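Local coordinates for protein Hcp1 family type VI secretion system effector (PDB 5XHH) that probably builds the stacked-ring inner tube of the type VI secretion system and travels with its effectors, at residues L28-N33 / T54-D59; T102-A107 / V125-S130. One frame throughout, in Å; residues are numbered along the deposited sequence.

Interaction 1: residues L28-N33 / T54-D59; sequences LSWRWN and TNLDFD
Arg31 and Asp57 form a hydrogen-bonded pair of an antiparallel sheet: Arg31 N gives to Asp57 O at 2.8 Å, and Asp57 N returns a bond to Arg31 O. Farther along, Asp59 N reaches Ser29 O and Leu28 N reaches Asp59 O. At the other end Thr54 N bonds to Asn33 O at 3.0 Å, while Asn33 N turns to the hydroxyl Thr54 OG1, whose own proton goes to Asn55 O.

The same pair carries the salt bridge. Bends at chi2 (-80°) and chi3 (-51°) turn the arginine chain back toward Ser29, laying the guanidinium over the outer face beside Asp57. Arg31 NH2 meets Asp57 OD1 at 2.8 Å, from above the carboxylate plane; the two planes are nearly perpendicular (83°). Arg31 NH1 bonds to Ser29 OG at 2.9 Å, which ties down the other arm of the group. A water links Ser29 OG to Asp59 OD2, an oxygen that also pairs with Arg122.

On the other face the contacts are apolar. Trp30 CB lies 4.0 Å from Phe58 CB, and Leu56 CD1 approaches Trp32 CD1 at 4.0 Å.

Both indoles meet Tyr99, and Trp30 and Leu56 pack on strand 79-88 of the larger sheet. Strand 51-61 is bonded along its far edge to strand 121-129, leaving 29-36 outermost within the chain.

Interaction 2: residues T102-A107 / V125-S130; sequences TDLIVA and VELSFS
Ile105 and Ser128 are the hydrogen-bonded pair at the middle of this antiparallel contact, which pairs the two arms of the hairpin of strands 104-113 and 121-129. Ser128 N gives to Ile105 O at 2.8 Å, and Ile105 N answers to Ser128 O at 3.1 Å. One step on, Ala107 N bonds to Glu126 O at 2.7 Å. CA-H...O contacts flank the central pair, from Leu104 CA to Ser128 O on one side and from Leu127 CA to Ile105 O on the other.

The ladder frays where the chain turns its corners at Asp103 and Ser130. Asp103 and Leu104 form a G1 beta bulge opposite Ile79 as the chain passes into strand 104-113. There Ser130 N makes weak bonds to Thr102 O and Asp103 O. Ser130 OG donates to Asp103 OD2 at 2.5 Å, shorter than expected, so the exact length is doubtful; Lys156 forms a salt bridge with the same oxygen. Asp103 CG points away from its own backbone N (chi1 178°), which brings the carboxylate across to the serine. A water spans Asp103 O and Ser128 OG.

Apolar packing occupies the face with Leu104, Val106, Leu127 and Phe129. Val106 and Leu127 run side by side in the same direction, with Val106 CG2 3.7 Å from Leu127 CD2. Leu104 CG rests 3.8 Å from Phe129 CB, and Leu104 CD2 reaches Leu127 CB at 4.0 Å. This layer continues onto Ile79 and Ala82 of strand 79-88, while Val106 also touches helix 66-75.

The chemistry thus divides in two: greasy side chains turn inward to join the two sheets, while the corner, where backbone bonds are weak, is polar, and Lys156 would probably stabilise the charge on Asp103 beside Ser130.

In the fold
Interactions 1 and 2 belong to one antiparallel four-stranded sheet, ordered 29-36, 51-61, 121-129, 104-113, so each joins an outer strand to an inner one. The inner strands close the gap between them: Leu56 N probably bonds to Leu127 O and Val125 N to Phe58 O, with Asn55 packed against Ser128. Interaction 1 is a surface contact, with two tryptophans beneath it and charged groups spread along its outer face. Interaction 2 is partly buried, its inward layer built from aliphatic side chains and Phe129, its charges at the Asp103 corner and at Glu126, which bonds to Asn55 of interaction 1. Both press on strand 79-88 of the larger sheet, consistent with the Hcp barrel.

Interaction 1: residues L28-N33 / T54-D59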
loop_
_atom_site.group_PDB
_atom_site.type_symbol
_atom_site.label_atom_id
_atom_site.label_comp_id
_atom_site.label_asym_id
_atom_site.label_seq_id
_atom_site.Cartn_x
_atom_site.Cartn_y
_atom_site.Cartn_z
ATOM N N LEU A 28 9.299 -3.708 2.414
ATOM C CA LEU A 28 9.852 -4.304 3.623
ATOM C C LEU A 28 8.764 -4.640 4.646
ATOM O O LEU A 28 8.813 -5.704 5.263
ATOM C CB LEU A 28 10.898 -3.368 4.231
ATOM C CG LEU A 28 12.078 -3.060 3.283
ATOM C CD1 LEU A 28 12.819 -1.830 3.724
ATOM C CD2 LEU A 28 13.028 -4.278 3.174
ATOM N N SER A 29 7.770 -3.768 4.814
ATOM C CA SER A 29 6.675 -3.990 5.752
ATOM C C SER A 29 5.561 -3.000 5.438
ATOM O O SER A 29 5.769 -2.014 4.732
ATOM C CB SER A 29 7.138 -3.838 7.204
ATOM O OG SER A 29 7.437 -2.497 7.505
ATOM N N TRP A 30 4.382 -3.253 6.006
ATOM C CA TRP A 30 3.190 -2.479 5.664
ATOM C C TRP A 30 2.153 -2.691 6.751
ATOM O O TRP A 30 2.166 -3.708 7.439
ATOM C CB TRP A 30 2.622 -2.889 4.298
ATOM C CG TRP A 30 2.213 -4.326 4.267
ATOM C CD1 TRP A 30 2.960 -5.386 3.847
ATOM C CD2 TRP A 30 0.956 -4.866 4.702
ATOM N NE1 TRP A 30 2.255 -6.549 3.992
ATOM C CE2 TRP A 30 1.021 -6.261 4.527
ATOM C CE3 TRP A 30 -0.212 -4.301 5.233
ATOM C CZ2 TRP A 30 -0.053 -7.112 4.847
ATOM C CZ3 TRP A 30 -1.285 -5.155 5.565
ATOM C CH2 TRP A 30 -1.192 -6.537 5.362
ATOM N N ARG A 31 1.239 -1.734 6.882
ATOM C CA ARG A 31 0.117 -1.879 7.801
ATOM C C ARG A 31 -0.970 -0.869 7.448
ATOM O O ARG A 31 -0.709 0.180 6.855
ATOM C CB ARG A 31 0.552 -1.715 9.268
ATOM C CG ARG A 31 0.888 -0.296 9.711
ATOM C CD ARG A 31 2.292 0.100 9.268
ATOM N NE ARG A 31 3.306 -0.884 9.644
ATOM C CZ ARG A 31 4.518 -0.953 9.099
ATOM N NH1 ARG A 31 5.375 -1.882 9.491
ATOM N NH2 ARG A 31 4.869 -0.098 8.149
ATOM N N TRP A 32 -2.196 -1.213 7.835
ATOM C CA TRP A 32 -3.365 -0.346 7.745
ATOM C C TRP A 32 -4.435 -0.965 8.631
ATOM O O TRP A 32 -4.311 -2.118 9.046
ATOM C CB TRP A 32 -3.856 -0.176 6.298
ATOM C CG TRP A 32 -4.330 -1.456 5.603
ATOM C CD1 TRP A 32 -3.553 -2.390 4.993
ATOM C CD2 TRP A 32 -5.693 -1.899 5.434
ATOM N NE1 TRP A 32 -4.339 -3.394 4.462
ATOM C CE2 TRP A 32 -5.654 -3.116 4.720
ATOM C CE3 TRP A 32 -6.931 -1.391 5.828
ATOM C CZ2 TRP A 32 -6.810 -3.827 4.386
ATOM C CZ3 TRP A 32 -8.083 -2.090 5.485
ATOM C CH2 TRP A 32 -8.013 -3.298 4.778
ATOM N N ASN A 33 -5.472 -0.187 8.949
ATOM C CA ASN A 33 -6.577 -0.774 9.694
ATOM C C ASN A 33 -7.888 -0.072 9.370
ATOM O O ASN A 33 -7.923 1.065 8.897
ATOM C CB ASN A 33 -6.328 -0.793 11.222
ATOM C CG ASN A 33 -6.406 0.577 11.877
ATOM O OD1 ASN A 33 -7.491 1.143 12.057
ATOM N ND2 ASN A 33 -5.251 1.089 12.294
ATOM N N THR A 54 -7.465 3.891 8.003
ATOM C CA THR A 54 -6.215 4.640 8.021
ATOM C C THR A 54 -5.615 4.716 6.619
ATOM O O THR A 54 -6.123 4.138 5.656
ATOM C CB THR A 54 -5.181 3.981 8.928
ATOM O OG1 THR A 54 -4.799 2.719 8.360
ATOM C CG2 THR A 54 -5.718 3.779 10.324
ATOM N N ASN A 55 -4.495 5.422 6.507
ATOM C CA ASN A 55 -3.666 5.285 5.317
ATOM C C ASN A 55 -2.992 3.910 5.281
ATOM O O ASN A 55 -2.858 3.218 6.289
ATOM C CB ASN A 55 -2.604 6.385 5.277
ATOM C CG ASN A 55 -3.213 7.769 5.147
ATOM O OD1 ASN A 55 -4.336 7.902 4.682
ATOM N ND2 ASN A 55 -2.479 8.802 5.569
ATOM N N LEU A 56 -2.585 3.508 4.091
ATOM C CA LEU A 56 -1.600 2.448 3.965
ATOM C C LEU A 56 -0.228 3.003 4.338
ATOM O O LEU A 56 0.260 3.939 3.696
ATOM C CB LEU A 56 -1.587 1.908 2.538
ATOM C CG LEU A 56 -0.459 0.901 2.281
ATOM C CD1 LEU A 56 -0.640 -0.394 3.118
ATOM C CD2 LEU A 56 -0.376 0.584 0.811
ATOM N N ASP A 57 0.387 2.444 5.382
ATOM C CA ASP A 57 1.761 2.771 5.752
ATOM C C ASP A 57 2.661 1.641 5.258
ATOM O O ASP A 57 2.416 0.476 5.575
ATOM C CB ASP A 57 1.869 2.961 7.273
ATOM C CG ASP A 57 3.306 3.267 7.760
ATOM O OD1 ASP A 57 4.260 2.545 7.407
ATOM O OD2 ASP A 57 3.479 4.227 8.533
ATOM N N PHE A 58 3.691 1.966 4.476
ATOM C CA PHE A 58 4.632 0.931 4.069
ATOM C C PHE A 58 6.058 1.463 4.116
ATOM O O PHE A 58 6.292 2.671 4.119
ATOM C CB PHE A 58 4.296 0.343 2.682
ATOM C CG PHE A 58 4.625 1.233 1.510
ATOM C CD1 PHE A 58 5.864 1.156 0.892
ATOM C CD2 PHE A 58 3.682 2.085 0.985
ATOM C CE1 PHE A 58 6.174 1.964 -0.197
ATOM C CE2 PHE A 58 3.976 2.888 -0.117
ATOM C CZ PHE A 58 5.222 2.819 -0.707
ATOM N N ASP A 59 7.006 0.531 4.164
ATOM C CA ASP A 59 8.439 0.824 4.213
ATOM C C ASP A 59 9.103 0.195 2.992
ATOM O O ASP A 59 8.754 -0.928 2.596
ATOM C CB ASP A 59 9.063 0.259 5.513
ATOM C CG ASP A 59 10.480 0.782 5.792
ATOM O OD1 ASP A 59 10.941 1.782 5.180
ATOM O OD2 ASP A 59 11.148 0.172 6.652
HETATM O O HOH W 1 10.240 -1.965 8.140
#

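Interaction 2: residues T102-A107 / V125-S130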
loop_
_atom_site.group_PDB
_atom_site.type_symbol
_atom_site.label_atom_id
_atom_site.label_comp_id
_atom_site.label_asym_id
_atom_site.label_seq_id
_atom_site.Cartn_x
_atom_site.Cartn_y
_atom_site.Cartn_z
ATOM N N THR A 102 -7.892 1.705 -4.548
ATOM C CA THR A 102 -8.138 2.660 -5.620
ATOM C C THR A 102 -8.217 4.074 -5.073
ATOM O O THR A 102 -8.518 4.288 -3.897
ATOM C CB THR A 102 -9.439 2.376 -6.392
ATOM O OG1 THR A 102 -10.558 2.676 -5.558
ATOM C CG2 THR A 102 -9.499 0.942 -6.869
ATOM N N ASP A 103 -7.975 5.038 -5.966
ATOM C CA ASP A 103 -8.139 6.462 -5.679
ATOM C C ASP A 103 -7.261 6.869 -4.493
ATOM O O ASP A 103 -7.724 7.179 -3.396
ATOM C CB ASP A 103 -9.617 6.789 -5.432
ATOM C CG ASP A 103 -9.850 8.239 -5.073
ATOM O OD1 ASP A 103 -9.281 9.121 -5.746
ATOM O OD2 ASP A 103 -10.599 8.488 -4.104
ATOM N N LEU A 104 -5.965 6.853 -4.752
ATOM C CA LEU A 104 -4.969 7.078 -3.722
ATOM C C LEU A 104 -4.295 8.430 -3.905
ATOM O O LEU A 104 -4.201 8.954 -5.021
ATOM C CB LEU A 104 -3.906 5.971 -3.730
ATOM C CG LEU A 104 -4.405 4.535 -3.537
ATOM C CD1 LEU A 104 -4.697 3.825 -4.891
ATOM C CD2 LEU A 104 -3.432 3.718 -2.667
ATOM N N ILE A 105 -3.833 8.980 -2.783
ATOM C CA ILE A 105 -2.952 10.139 -2.735
ATOM C C ILE A 105 -1.749 9.772 -1.875
ATOM O O ILE A 105 -1.889 9.054 -0.876
ATOM C CB ILE A 105 -3.679 11.375 -2.160
ATOM C CG1 ILE A 105 -4.796 11.837 -3.102
ATOM C CG2 ILE A 105 -2.720 12.529 -1.951
ATOM C CD1 ILE A 105 -5.633 12.954 -2.513
ATOM N N VAL A 106 -0.568 10.253 -2.258
ATOM C CA VAL A 106 0.625 10.077 -1.430
ATOM C C VAL A 106 0.582 11.124 -0.325
ATOM O O VAL A 106 0.738 12.317 -0.588
ATOM C CB VAL A 106 1.912 10.192 -2.249
ATOM C CG1 VAL A 106 3.118 9.858 -1.368
ATOM C CG2 VAL A 106 1.860 9.249 -3.453
ATOM N N ALA A 107 0.378 10.682 0.919
ATOM C CA ALA A 107 0.190 11.646 1.995
ATOM C C ALA A 107 1.476 11.945 2.750
ATOM O O ALA A 107 1.626 13.059 3.269
ATOM C CB ALA A 107 -0.869 11.150 2.989
ATOM N N VAL A 125 6.323 5.511 3.798
ATOM C CA VAL A 125 5.392 6.150 2.881
ATOM C C VAL A 125 3.979 5.891 3.380
ATOM O O VAL A 125 3.648 4.776 3.795
ATOM C CB VAL A 125 5.550 5.612 1.441
ATOM C CG1 VAL A 125 4.582 6.321 0.492
ATOM C CG2 VAL A 125 6.990 5.746 0.968
ATOM N N GLU A 126 3.147 6.915 3.336
ATOM C CA GLU A 126 1.731 6.762 3.594
ATOM C C GLU A 126 0.963 7.161 2.349
ATOM O O GLU A 126 1.222 8.230 1.770
ATOM C CB GLU A 126 1.287 7.594 4.780
ATOM C CG GLU A 126 1.851 7.119 6.101
ATOM C CD GLU A 126 1.316 7.951 7.244
ATOM O OE1 GLU A 126 0.205 8.500 7.084
ATOM O OE2 GLU A 126 1.999 8.059 8.287
ATOM N N LEU A 127 0.027 6.287 1.958
ATOM C CA LEU A 127 -0.891 6.495 0.847
ATOM C C LEU A 127 -2.307 6.446 1.392
ATOM O O LEU A 127 -2.705 5.451 2.011
ATOM C CB LEU A 127 -0.727 5.427 -0.232
ATOM C CG LEU A 127 0.641 5.046 -0.782
ATOM C CD1 LEU A 127 0.492 3.863 -1.715
ATOM C CD2 LEU A 127 1.305 6.217 -1.484
ATOM N N SER A 128 -3.066 7.507 1.176
ATOM C CA SER A 128 -4.474 7.422 1.503
ATOM C C SER A 128 -5.192 6.728 0.359
ATOM O O SER A 128 -4.771 6.805 -0.792
ATOM C CB SER A 128 -5.059 8.809 1.744
ATOM O OG SER A 128 -5.033 9.534 0.539
ATOM N N PHE A 129 -6.259 6.003 0.688
ATOM C CA PHE A 129 -7.057 5.332 -0.324
ATOM C C PHE A 129 -8.522 5.424 0.071
ATOM O O PHE A 129 -8.861 5.431 1.258
ATOM C CB PHE A 129 -6.640 3.854 -0.508
ATOM C CG PHE A 129 -6.743 3.033 0.748
ATOM C CD1 PHE A 129 -5.672 2.944 1.621
ATOM C CD2 PHE A 129 -7.909 2.361 1.061
ATOM C CE1 PHE A 129 -5.762 2.191 2.788
ATOM C CE2 PHE A 129 -8.010 1.610 2.222
ATOM C CZ PHE A 129 -6.924 1.524 3.091
ATOM N N SER A 130 -9.395 5.495 -0.923
ATOM C CA SER A 130 -10.808 5.518 -0.593
ATOM C C SER A 130 -11.479 4.156 -0.696
ATOM O O SER A 130 -12.534 3.976 -0.088
ATOM C CB SER A 130 -11.546 6.545 -1.459
ATOM O OG SER A 130 -11.116 6.475 -2.787
HETATM O O HOH W 2 -7.402 9.202 -1.124
#